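PDB 1XTY: peptidyl-tRNA hydrolase from Sulfolobus solfataricus, which hydrolyses N-acyl-aminoacyl-tRNAs to a free tRNA and an N-acyl amino acid, and may act on peptidyl-tRNAs that drop off the ribosome during protein synthesis. Local coordinates for residues A[23-26]-A[27-31]; A[30-33]-A[34-38]; A[40-43]-A[44-47]; A[64-67]-A[68-72]; A[107-110]-A[111-114]. All blocks are in the same frame, centred on the assembly; numbering follows the deposited sequence.

All five contacts are local, each within one helix, so none closes a long loop and none nests in or crosses another. From the N terminus, interactions 1 and 2 are successive lengths of helix 16-35, sharing Leu30 and Val31, and both touch the second subunit. Interaction 3 follows on helix 40-51 and folds back on them: Lys43 NZ reaches Ser37 O, and Leu46 meets Ile34 and the shared Val31. Interaction 4 lies on helix 64-76, on the opposite side of the chain's centre from interaction 1. Interaction 5, on helix 107-114, ties helices 64-76 and 40-51 together: Ile113 and Thr114 meet Arg70, while Leu109 touches Trp45.

Interaction 1 (A[23-26]-A[27-31]); sequences VAHA and AVTLV
His25 and Thr29 meet one turn apart on helix 16-35, on the flank next to strand 81-85 and the second subunit, with the threonine hydroxyl in the angle between the imidazole and the backbone. Thr29 OG1 lies at the edge of the ring, near its plane and 3.3 Å from His25 ND1. The same OG1 is 3.0 Å from His25 O, but its single proton has more than one acceptor within reach, so which of them takes it is not settled. With chi1 at -67°, the threonine oxygen sits beside its own backbone N and faces back down the helix; the imidazole, its CG anti to N (chi1 -165°), comes forward to meet it. His25 O also takes the regular helical bond from Thr29 N at 3.0 Å, nearly straight at 164°.

This helix is the first one of the PTH2 fold, leaving strand 2-9 and leading, by way of helix 40-51, to the parallel strand 56-61 in a beta-alpha-beta crossover. Within it, Val28 CG2 comes to 3.2 Å from Ala24 O, the carbonyl that also receives Val28 N. Leu30 lays its CG 3.4 Å from Ala26 O, which is held by Leu30 N at 3.2 Å. On the sheet side Val23 rests on Ile6 and Val8, Ala27 on Met4, and Ser82 OG bonds to Ala26 O. On the dimer side, Gln54 NE2 of the second subunit bonds to Thr29 OG1, and Ala27 packs on Val28 of that subunit.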
loop_
_atom_site.group_PDB
_atom_site.type_symbol
_atom_site.label_atom_id
_atom_site.label_comp_id
_atom_site.label_asym_id
_atom_site.label_seq_id
_atom_site.Cartn_x
_atom_site.Cartn_y
_atom_site.Cartn_z
ATOM N N VAL A 23 -1.139 5.951 -0.146
ATOM C CA VAL A 23 -1.442 5.063 0.972
ATOM C C VAL A 23 -0.550 3.819 0.906
ATOM O O VAL A 23 -0.064 3.337 1.929
ATOM C CB VAL A 23 -2.941 4.652 0.960
ATOM C CG1 VAL A 23 -3.204 3.548 1.974
ATOM C CG2 VAL A 23 -3.801 5.868 1.294
ATOM N N ALA A 24 -0.330 3.309 -0.301
ATOM C CA ALA A 24 0.527 2.138 -0.479
ATOM C C ALA A 24 1.961 2.506 -0.093
ATOM O O ALA A 24 2.704 1.677 0.432
ATOM C CB ALA A 24 0.472 1.661 -1.935
ATOM N N HIS A 25 2.341 3.752 -0.369
ATOM C CA HIS A 25 3.676 4.254 -0.043
ATOM C C HIS A 25 3.820 4.273 1.482
ATOM O O HIS A 25 4.836 3.847 2.033
ATOM C CB HIS A 25 3.842 5.674 -0.609
ATOM C CG HIS A 25 5.261 6.157 -0.658
ATOM N ND1 HIS A 25 6.277 5.584 0.078
ATOM C CD2 HIS A 25 5.824 7.190 -1.332
ATOM C CE1 HIS A 25 7.402 6.241 -0.139
ATOM N NE2 HIS A 25 7.155 7.221 -0.992
ATOM N N ALA A 26 2.790 4.766 2.163
ATOM C CA ALA A 26 2.807 4.827 3.622
ATOM C C ALA A 26 2.935 3.433 4.227
ATOM O O ALA A 26 3.720 3.226 5.150
ATOM C CB ALA A 26 1.537 5.506 4.136
ATOM N N ALA A 27 2.176 2.474 3.699
ATOM C CA ALA A 27 2.208 1.111 4.221
ATOM C C ALA A 27 3.539 0.400 4.013
ATOM O O ALA A 27 4.055 -0.239 4.933
ATOM C CB ALA A 27 1.074 0.288 3.599
ATOM N N VAL A 28 4.099 0.507 2.810
ATOM C CA VAL A 28 5.371 -0.150 2.521
ATOM C C VAL A 28 6.511 0.445 3.346
ATOM O O VAL A 28 7.344 -0.285 3.886
ATOM C CB VAL A 28 5.716 -0.063 1.019
ATOM C CG1 VAL A 28 7.121 -0.600 0.764
ATOM C CG2 VAL A 28 4.699 -0.869 0.215
ATOM N N THR A 29 6.546 1.768 3.446
ATOM C CA THR A 29 7.586 2.423 4.226
ATOM C C THR A 29 7.533 1.963 5.685
ATOM O O THR A 29 8.568 1.725 6.301
ATOM C CB THR A 29 7.455 3.958 4.130
ATOM O OG1 THR A 29 7.741 4.365 2.784
ATOM C CG2 THR A 29 8.438 4.652 5.071
ATOM N N LEU A 30 6.331 1.830 6.239
ATOM C CA LEU A 30 6.185 1.370 7.618
ATOM C C LEU A 30 6.747 -0.041 7.782
ATOM O O LEU A 30 7.597 -0.287 8.637
ATOM C CB LEU A 30 4.710 1.363 8.034
ATOM C CG LEU A 30 4.081 2.671 8.502
ATOM C CD1 LEU A 30 2.579 2.460 8.703
ATOM C CD2 LEU A 30 4.734 3.124 9.802
ATOM N N VAL A 31 6.268 -0.964 6.950
ATOM C CA VAL A 31 6.705 -2.352 7.007
ATOM C C VAL A 31 8.224 -2.496 6.859
ATOM O O VAL A 31 8.866 -3.205 7.643
ATOM C CB VAL A 31 5.965 -3.190 5.931
ATOM C CG1 VAL A 31 6.563 -4.581 5.820
ATOM C CG2 VAL A 31 4.486 -3.297 6.305
#

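Interaction 2 (A[30-33]-A[34-38]); sequences LVVS and IINSN
Leu30 O is gripped by two donors, the backbone N of Ile34 at 3.0 Å and the hydroxyl of Ser33, whose OG is only 2.6 Å from Leu30 O. Ser33 reaches it because chi1 of 70° tucks OG between its own N and carbonyl carbon, turning the hydroxyl back along the helix. A turn later both donors come from one residue: Ser37 OG, at 2.7 Å, and Ser37 N both reach Ile34 O, the i+3 bonding of a helix end. Between them run regular bonds, the straightest from Ile35 N to Val31 O, at 166°, followed by Asn36 N to Val32 O.

Two pairs of side chains run alongside each other a turn apart. Val31 CG1 touches Ile35 CD1 at 3.8 Å, while Asn36 ND2 passes 3.4 Å from Val32 CG1. Ile34 turns to helix 40-51, where it meets Trp42 and Leu46. Across the dimer interface, Val32 packs on Val31 of the second subunit, and Ile35 on Ile35 of that subunit.

This is the C-terminal end of helix 16-35. Ser37 OG, besides donating to Ile34 O, takes the N-H of Asn39 in an ST turn, so a single hydroxyl serves one of the last helical carbonyls and probably steadies the bend toward helix 40-51.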
loop_
_atom_site.group_PDB
_atom_site.type_symbol
_atom_site.label_atom_id
_atom_site.label_comp_id
_atom_site.label_asym_id
_atom_site.label_seq_id
_atom_site.Cartn_x
_atom_site.Cartn_y
_atom_site.Cartn_z
ATOM N N LEU A 30 6.331 1.830 6.239
ATOM C CA LEU A 30 6.185 1.370 7.618
ATOM C C LEU A 30 6.747 -0.041 7.782
ATOM O O LEU A 30 7.597 -0.287 8.637
ATOM C CB LEU A 30 4.710 1.363 8.034
ATOM C CG LEU A 30 4.081 2.671 8.502
ATOM C CD1 LEU A 30 2.579 2.460 8.703
ATOM C CD2 LEU A 30 4.734 3.124 9.802
ATOM N N VAL A 31 6.268 -0.964 6.950
ATOM C CA VAL A 31 6.705 -2.352 7.007
ATOM C C VAL A 31 8.224 -2.496 6.859
ATOM O O VAL A 31 8.866 -3.205 7.643
ATOM C CB VAL A 31 5.965 -3.190 5.931
ATOM C CG1 VAL A 31 6.563 -4.581 5.820
ATOM C CG2 VAL A 31 4.486 -3.297 6.305
ATOM N N VAL A 32 8.807 -1.820 5.873
ATOM C CA VAL A 32 10.249 -1.905 5.676
ATOM C C VAL A 32 11.033 -1.286 6.840
ATOM O O VAL A 32 12.073 -1.814 7.247
ATOM C CB VAL A 32 10.662 -1.244 4.339
ATOM C CG1 VAL A 32 12.184 -1.196 4.216
ATOM C CG2 VAL A 32 10.073 -2.046 3.179
ATOM N N SER A 33 10.530 -0.185 7.392
ATOM C CA SER A 33 11.214 0.465 8.511
ATOM C C SER A 33 11.215 -0.443 9.749
ATOM O O SER A 33 12.171 -0.453 10.527
ATOM C CB SER A 33 10.543 1.798 8.852
ATOM O OG SER A 33 9.267 1.594 9.436
ATOM N N ILE A 34 10.141 -1.206 9.922
ATOM C CA ILE A 34 10.028 -2.116 11.057
ATOM C C ILE A 34 10.968 -3.308 10.885
ATOM O O ILE A 34 11.680 -3.696 11.813
ATOM C CB ILE A 34 8.578 -2.612 11.207
ATOM C CG1 ILE A 34 7.684 -1.440 11.624
ATOM C CG2 ILE A 34 8.505 -3.764 12.206
ATOM C CD1 ILE A 34 6.204 -1.753 11.579
ATOM N N ILE A 35 10.968 -3.887 9.690
ATOM C CA ILE A 35 11.825 -5.026 9.395
ATOM C C ILE A 35 13.302 -4.660 9.555
ATOM O O ILE A 35 14.102 -5.471 10.032
ATOM C CB ILE A 35 11.574 -5.540 7.960
ATOM C CG1 ILE A 35 10.181 -6.164 7.879
ATOM C CG2 ILE A 35 12.636 -6.562 7.565
ATOM C CD1 ILE A 35 9.753 -6.534 6.469
ATOM N N ASN A 36 13.655 -3.442 9.162
ATOM C CA ASN A 36 15.032 -2.969 9.262
ATOM C C ASN A 36 15.394 -2.451 10.654
ATOM O O ASN A 36 16.542 -2.082 10.899
ATOM C CB ASN A 36 15.297 -1.862 8.239
ATOM C CG ASN A 36 15.325 -2.378 6.813
ATOM O OD1 ASN A 36 15.535 -3.566 6.576
ATOM N ND2 ASN A 36 15.131 -1.481 5.854
ATOM N N SER A 37 14.424 -2.414 11.559
ATOM C CA SER A 37 14.687 -1.936 12.915
ATOM C C SER A 37 15.162 -3.080 13.803
ATOM O O SER A 37 15.286 -4.223 13.362
ATOM C CB SER A 37 13.422 -1.347 13.533
ATOM O OG SER A 37 12.549 -2.381 13.963
ATOM N N ASN A 38 15.422 -2.758 15.065
ATOM C CA ASN A 38 15.843 -3.747 16.046
ATOM C C ASN A 38 14.838 -3.682 17.187
ATOM O O ASN A 38 15.115 -4.110 18.309
ATOM C CB ASN A 38 17.249 -3.427 16.560
ATOM C CG ASN A 38 17.409 -1.970 16.937
ATOM O OD1 ASN A 38 16.602 -1.417 17.690
ATOM N ND2 ASN A 38 18.457 -1.337 16.419
#

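Interaction 3 (A[40-43]-A[44-47]); sequences LRWK and EWLN
One face of the Trp45 indole carries the aliphatic stem of Arg41, whose CG sits over the outer part of the six-membered ring, 3.6 Å from its centroid. CG lies 19° off the ring normal, a CH-pi contact between residues one turn apart on helix 40-51. This is the second helix of the connection between the parallel strands 2-9 and 56-61, packed against helix 16-35. Arg41 CD follows CG along the indole, 3.6 Å from Trp45 CZ2. The arginine chain can do this because it bends at both chi2 (70°) and chi3, folding over the ring instead of running straight out from the helix. The Trp42 indole is nearly parallel to that of Trp45, with planes at 22°, but displaced so that little of one ring lies over the other; their nearest atoms are Trp42 CD1 and Trp45 CZ3, 3.8 Å apart.

Were Trp45 replaced by an alanine, the Arg41 methylenes would probably lose their aromatic support and a gap would open beside Trp42 CD1 and against Ala105 and Pro106 of strand 97-106, on which the indole also rests. Trp42 NE1 bonds to Asn78 O and Lys43 NZ to Ser37 O, while Leu46 packs on Val31, Ile34 and Ile35 of helix 16-35.

Charge plays a looser part. Arg41 NH1 is 4.2 Å from Glu44 OE1, which lies well out of the guanidinium plane, so it is a charge attraction at a distance, not a salt bridge. Regular helical bonds run beneath, including Trp45 N to Arg41 O. At the other end Asn47 N bonds to Lys43 O at 3.0 Å.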
loop_
_atom_site.group_PDB
_atom_site.type_symbol
_atom_site.label_atom_id
_atom_site.label_comp_id
_atom_site.label_asym_id
_atom_site.label_seq_id
_atom_site.Cartn_x
_atom_site.Cartn_y
_atom_site.Cartn_z
ATOM N N LEU A 40 12.015 -5.094 18.904
ATOM C CA LEU A 40 11.319 -6.370 19.040
ATOM C C LEU A 40 9.811 -6.249 19.140
ATOM O O LEU A 40 9.079 -7.043 18.555
ATOM C CB LEU A 40 11.863 -7.128 20.254
ATOM C CG LEU A 40 13.317 -7.584 20.116
ATOM C CD1 LEU A 40 13.778 -8.244 21.405
ATOM C CD2 LEU A 40 13.437 -8.549 18.945
ATOM N N ARG A 41 9.339 -5.261 19.888
ATOM C CA ARG A 41 7.902 -5.076 20.026
ATOM C C ARG A 41 7.269 -4.807 18.660
ATOM O O ARG A 41 6.265 -5.418 18.305
ATOM C CB ARG A 41 7.602 -3.923 20.987
ATOM C CG ARG A 41 6.120 -3.640 21.165
ATOM C CD ARG A 41 5.411 -4.738 21.936
ATOM N NE ARG A 41 5.727 -4.692 23.359
ATOM C CZ ARG A 41 5.179 -5.488 24.270
ATOM N NH1 ARG A 41 4.286 -6.398 23.902
ATOM N NH2 ARG A 41 5.516 -5.367 25.547
ATOM N N TRP A 42 7.861 -3.896 17.894
ATOM C CA TRP A 42 7.333 -3.566 16.569
ATOM C C TRP A 42 7.291 -4.794 15.658
ATOM O O TRP A 42 6.320 -5.002 14.927
ATOM C CB TRP A 42 8.190 -2.493 15.897
ATOM C CG TRP A 42 8.130 -1.140 16.535
ATOM C CD1 TRP A 42 7.444 -0.784 17.661
ATOM C CD2 TRP A 42 8.783 0.046 16.072
ATOM N NE1 TRP A 42 7.630 0.551 17.927
ATOM C CE2 TRP A 42 8.447 1.086 16.966
ATOM C CE3 TRP A 42 9.620 0.333 14.983
ATOM C CZ2 TRP A 42 8.920 2.393 16.808
ATOM C CZ3 TRP A 42 10.091 1.634 14.825
ATOM C CH2 TRP A 42 9.739 2.646 15.734
ATOM N N LYS A 43 8.349 -5.598 15.696
ATOM C CA LYS A 43 8.423 -6.792 14.861
ATOM C C LYS A 43 7.361 -7.814 15.246
ATOM O O LYS A 43 6.813 -8.509 14.386
ATOM C CB LYS A 43 9.823 -7.409 14.940
ATOM C CG LYS A 43 10.878 -6.577 14.227
ATOM C CD LYS A 43 12.254 -7.213 14.305
ATOM C CE LYS A 43 13.275 -6.365 13.565
ATOM N NZ LYS A 43 14.664 -6.881 13.738
ATOM N N GLU A 44 7.064 -7.902 16.539
ATOM C CA GLU A 44 6.040 -8.827 17.005
ATOM C C GLU A 44 4.689 -8.365 16.468
ATOM O O GLU A 44 3.910 -9.170 15.953
ATOM C CB GLU A 44 6.011 -8.866 18.537
ATOM C CG GLU A 44 7.308 -9.356 19.162
ATOM C CD GLU A 44 7.285 -9.325 20.679
ATOM O OE1 GLU A 44 6.984 -8.254 21.252
ATOM O OE2 GLU A 44 7.574 -10.369 21.301
ATOM N N TRP A 45 4.412 -7.066 16.578
ATOM C CA TRP A 45 3.150 -6.533 16.078
ATOM C C TRP A 45 3.033 -6.737 14.568
ATOM O O TRP A 45 1.952 -7.031 14.062
ATOM C CB TRP A 45 3.017 -5.036 16.376
ATOM C CG TRP A 45 2.861 -4.691 17.829
ATOM C CD1 TRP A 45 2.363 -5.493 18.821
ATOM C CD2 TRP A 45 3.154 -3.431 18.440
ATOM N NE1 TRP A 45 2.330 -4.804 20.013
ATOM C CE2 TRP A 45 2.808 -3.538 19.807
ATOM C CE3 TRP A 45 3.673 -2.220 17.963
ATOM C CZ2 TRP A 45 2.966 -2.476 20.704
ATOM C CZ3 TRP A 45 3.830 -1.162 18.855
ATOM C CH2 TRP A 45 3.477 -1.301 20.214
ATOM N N LEU A 46 4.142 -6.565 13.849
ATOM C CA LEU A 46 4.120 -6.737 12.395
ATOM C C LEU A 46 3.772 -8.179 12.021
ATOM O O LEU A 46 2.930 -8.420 11.155
ATOM C CB LEU A 46 5.476 -6.348 11.794
ATOM C CG LEU A 46 5.622 -6.505 10.273
ATOM C CD1 LEU A 46 4.625 -5.607 9.556
ATOM C CD2 LEU A 46 7.052 -6.147 9.866
ATOM N N ASN A 47 4.415 -9.139 12.676
ATOM C CA ASN A 47 4.139 -10.545 12.397
ATOM C C ASN A 47 2.678 -10.906 12.647
ATOM O O ASN A 47 2.059 -11.609 11.846
ATOM C CB ASN A 47 5.034 -11.446 13.246
ATOM C CG ASN A 47 6.478 -11.404 12.805
ATOM O OD1 ASN A 47 6.784 -11.604 11.626
ATOM N ND2 ASN A 47 7.378 -11.148 13.748
#

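Interaction 4 (A[64-67]-A[68-72])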
loop_
_atom_site.group_PDB
_atom_site.type_symbol
_atom_site.label_atom_id
_atom_site.label_comp_id
_atom_site.label_asym_id
_atom_site.label_seq_id
_atom_site.Cartn_x
_atom_site.Cartn_y
_atom_site.Cartn_z
ATOM N N LEU A 64 -2.810 19.965 7.352
ATOM C CA LEU A 64 -1.476 19.451 7.602
ATOM C C LEU A 64 -1.197 19.417 9.102
ATOM O O LEU A 64 -0.566 18.488 9.597
ATOM C CB LEU A 64 -0.435 20.327 6.903
ATOM C CG LEU A 64 1.023 19.892 7.063
ATOM C CD1 LEU A 64 1.229 18.526 6.433
ATOM C CD2 LEU A 64 1.924 20.913 6.408
ATOM N N ASP A 65 -1.670 20.428 9.827
ATOM C CA ASP A 65 -1.443 20.481 11.265
ATOM C C ASP A 65 -2.016 19.281 12.005
ATOM O O ASP A 65 -1.442 18.826 12.986
ATOM C CB ASP A 65 -2.022 21.765 11.865
ATOM C CG ASP A 65 -1.334 23.012 11.349
ATOM O OD1 ASP A 65 -0.196 22.904 10.840
ATOM O OD2 ASP A 65 -1.926 24.107 11.465
ATOM N N GLU A 66 -3.147 18.767 11.540
ATOM C CA GLU A 66 -3.754 17.620 12.190
ATOM C C GLU A 66 -2.917 16.361 11.974
ATOM O O GLU A 66 -2.956 15.433 12.780
ATOM C CB GLU A 66 -5.183 17.440 11.684
ATOM C CG GLU A 66 -6.029 18.671 11.985
ATOM C CD GLU A 66 -7.463 18.545 11.535
ATOM O OE1 GLU A 66 -7.690 18.273 10.338
ATOM O OE2 GLU A 66 -8.363 18.729 12.384
ATOM N N ILE A 67 -2.145 16.336 10.894
ATOM C CA ILE A 67 -1.285 15.192 10.629
ATOM C C ILE A 67 -0.046 15.285 11.517
ATOM O O ILE A 67 0.390 14.291 12.091
ATOM C CB ILE A 67 -0.885 15.122 9.131
ATOM C CG1 ILE A 67 -1.985 14.379 8.357
ATOM C CG2 ILE A 67 0.476 14.444 8.963
ATOM C CD1 ILE A 67 -1.633 14.019 6.937
ATOM N N ILE A 68 0.511 16.487 11.646
ATOM C CA ILE A 68 1.694 16.688 12.476
ATOM C C ILE A 68 1.345 16.370 13.928
ATOM O O ILE A 68 2.129 15.764 14.660
ATOM C CB ILE A 68 2.198 18.153 12.391
ATOM C CG1 ILE A 68 2.536 18.509 10.941
ATOM C CG2 ILE A 68 3.408 18.345 13.305
ATOM C CD1 ILE A 68 3.648 17.675 10.332
ATOM N N SER A 69 0.156 16.793 14.338
ATOM C CA SER A 69 -0.306 16.554 15.695
ATOM C C SER A 69 -0.313 15.063 16.009
ATOM O O SER A 69 0.146 14.639 17.067
ATOM C CB SER A 69 -1.715 17.120 15.876
ATOM O OG SER A 69 -2.251 16.742 17.131
ATOM N N ARG A 70 -0.823 14.265 15.077
ATOM C CA ARG A 70 -0.900 12.830 15.285
ATOM C C ARG A 70 0.434 12.109 15.132
ATOM O O ARG A 70 0.656 11.074 15.754
ATOM C CB ARG A 70 -1.973 12.244 14.372
ATOM C CG ARG A 70 -3.351 12.767 14.762
ATOM C CD ARG A 70 -4.484 12.203 13.938
ATOM N NE ARG A 70 -5.773 12.684 14.433
ATOM C CZ ARG A 70 -6.132 13.965 14.470
ATOM N NH1 ARG A 70 -5.302 14.906 14.037
ATOM N NH2 ARG A 70 -7.319 14.308 14.949
ATOM N N ALA A 71 1.333 12.660 14.322
ATOM C CA ALA A 71 2.647 12.052 14.163
ATOM C C ALA A 71 3.410 12.231 15.479
ATOM O O ALA A 71 4.136 11.345 15.916
ATOM C CB ALA A 71 3.411 12.717 13.010
ATOM N N LYS A 72 3.230 13.382 16.117
ATOM C CA LYS A 72 3.905 13.655 17.381
ATOM C C LYS A 72 3.383 12.692 18.453
ATOM O O LYS A 72 4.139 12.197 19.286
ATOM C CB LYS A 72 3.654 15.107 17.791
ATOM C CG LYS A 72 4.468 15.599 18.984
ATOM C CD LYS A 72 3.870 15.169 20.305
ATOM C CE LYS A 72 4.580 15.842 21.469
ATOM N NZ LYS A 72 6.050 15.605 21.438
#
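Arg70 wraps around the carbonyl oxygen of Glu66, and the stem of its side chain stays close to it. CB is 3.7 Å from Glu66 O and CG comes in to 3.3 Å. CD, still 3.8 Å from Glu66 O, also touches Thr114 CG2 of the neighbouring helix 107-114, and NE lies near Ile113 O. The chain is extended from CG to NE, and a turn at chi4 (61°) swings the guanidinium back over the helix. There NH1 donates to Glu66 O at 2.7 Å, with the oxygen at the edge of the guanidinium and essentially in its plane. The bond is bent, with an N-H...O angle of 139°, and NH1 sits tilted from the carbonyl plane. NH1 also skims Glu66 CB at 3.5 Å. The other terminal nitrogen, NH2, faces Asp116 in a long, weak ion pair.

NH1 supplements the backbone bond from Arg70 N to Glu66 O, which is weak at 3.3 Å. A methionine in place of Arg70 would probably leave Glu66 O with little beyond that weak bond, and Asp116 without its distant charge partner. The carboxylate of Glu66 itself is too far from NH1 for a salt bridge.

The first turn is tighter: Leu64 O takes Ile67 N (i+3) as well as Ile68 N (i+4); further on Ala71 N reaches Ile67 O at 2.9 Å. Ile67, on the buried side, meets Arg9, Val61 and Leu100, which places helix 64-76 across strands 2-9, 56-61 and 97-106, as the helix of the beta-alpha-beta crossover joining strand 56-61 to strand 81-85.

Interaction 5 (A[107-110]-A[111-114])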
loop_
_atom_site.group_PDB
_atom_site.type_symbol
_atom_site.label_atom_id
_atom_site.label_comp_id
_atom_site.label_asym_id
_atom_site.label_seq_id
_atom_site.Cartn_x
_atom_site.Cartn_y
_atom_site.Cartn_z
ATOM N N GLU A 107 -4.994 -1.998 18.082
ATOM C CA GLU A 107 -5.941 -0.985 17.635
ATOM C C GLU A 107 -6.392 0.009 18.699
ATOM O O GLU A 107 -6.663 1.167 18.383
ATOM C CB GLU A 107 -7.160 -1.639 16.983
ATOM C CG GLU A 107 -7.998 -2.494 17.890
ATOM C CD GLU A 107 -9.136 -3.144 17.130
ATOM O OE1 GLU A 107 -9.916 -2.406 16.490
ATOM O OE2 GLU A 107 -9.247 -4.387 17.169
ATOM N N ASN A 108 -6.483 -0.429 19.952
ATOM C CA ASN A 108 -6.894 0.481 21.015
ATOM C C ASN A 108 -5.756 1.449 21.304
ATOM O O ASN A 108 -5.980 2.583 21.731
ATOM C CB ASN A 108 -7.263 -0.305 22.275
ATOM C CG ASN A 108 -8.516 -1.131 22.090
ATOM O OD1 ASN A 108 -8.699 -2.167 22.736
ATOM N ND2 ASN A 108 -9.398 -0.670 21.207
ATOM N N LEU A 109 -4.531 0.996 21.066
ATOM C CA LEU A 109 -3.370 1.840 21.287
ATOM C C LEU A 109 -3.367 2.879 20.176
ATOM O O LEU A 109 -3.178 4.066 20.423
ATOM C CB LEU A 109 -2.086 1.003 21.251
ATOM C CG LEU A 109 -0.798 1.740 21.621
ATOM C CD1 LEU A 109 -0.946 2.363 23.004
ATOM C CD2 LEU A 109 0.372 0.775 21.599
ATOM N N VAL A 110 -3.610 2.430 18.950
ATOM C CA VAL A 110 -3.645 3.340 17.815
ATOM C C VAL A 110 -4.851 4.273 17.915
ATOM O O VAL A 110 -4.782 5.432 17.496
ATOM C CB VAL A 110 -3.708 2.571 16.479
ATOM C CG1 VAL A 110 -3.636 3.550 15.315
ATOM C CG2 VAL A 110 -2.560 1.573 16.402
ATOM N N ASP A 111 -5.953 3.774 18.473
ATOM C CA ASP A 111 -7.153 4.594 18.620
ATOM C C ASP A 111 -6.925 5.768 19.560
ATOM O O ASP A 111 -7.614 6.780 19.470
ATOM C CB ASP A 111 -8.335 3.765 19.136
ATOM C CG ASP A 111 -8.966 2.910 18.057
ATOM O OD1 ASP A 111 -9.128 3.406 16.923
ATOM O OD2 ASP A 111 -9.317 1.746 18.348
ATOM N N SER A 112 -5.964 5.636 20.471
ATOM C CA SER A 112 -5.677 6.723 21.395
ATOM C C SER A 112 -5.027 7.861 20.607
ATOM O O SER A 112 -4.588 8.861 21.184
ATOM C CB SER A 112 -4.747 6.254 22.523
ATOM O OG SER A 112 -3.457 5.921 22.043
ATOM N N ILE A 113 -4.984 7.694 19.284
ATOM C CA ILE A 113 -4.404 8.681 18.373
ATOM C C ILE A 113 -5.361 9.086 17.256
ATOM O O ILE A 113 -5.505 10.267 16.952
ATOM C CB ILE A 113 -3.145 8.145 17.660
ATOM C CG1 ILE A 113 -2.118 7.657 18.673
ATOM C CG2 ILE A 113 -2.549 9.238 16.783
ATOM C CD1 ILE A 113 -0.876 7.070 18.028
ATOM N N THR A 114 -6.004 8.098 16.640
ATOM C CA THR A 114 -6.905 8.358 15.519
ATOM C C THR A 114 -8.345 7.878 15.692
ATOM O O THR A 114 -9.076 7.751 14.713
ATOM C CB THR A 114 -6.357 7.713 14.233
ATOM O OG1 THR A 114 -6.369 6.285 14.376
ATOM C CG2 THR A 114 -4.927 8.177 13.969
#
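Asp111 N donates to Glu107 O at 2.7 Å across one turn of the short helix 107-114, which follows strand 97-106 and packs its inner side on the mixed sheet. The carboxylate of Asp111 has been folded back beside the same carbonyl: with chi1 at -77°, OD2 also stands 2.7 Å from Glu107 O, two acceptors facing each other in what is probably an uncomfortable arrangement. Glu107 adds like charge nearby, its OE1 4.6 Å from Asp111 OD2, though that OE1 has a mate in Lys3. Asn108 ND2 lies 3.7 Å from Asp111 OD2, its amide turned 39° from the carboxylate.

At Ser112 the helix tightens. Its N donates to Leu109 O from above the carbonyl plane, and only weakly to Asn108 O. OG also points at Leu109 O; the 2.5 Å between them is very short, and the exact length is doubtful.

Ile113 turns inward, toward Ile102 of strand 97-106 and Arg70 and Ala74 of helix 64-76. At Thr114 the N donates to Val110 O at 157°, in the plane of the carbonyl. Their side chains lie alongside each other, both against Val5, with Thr114 OG1 4.0 Å from Val110 CG1.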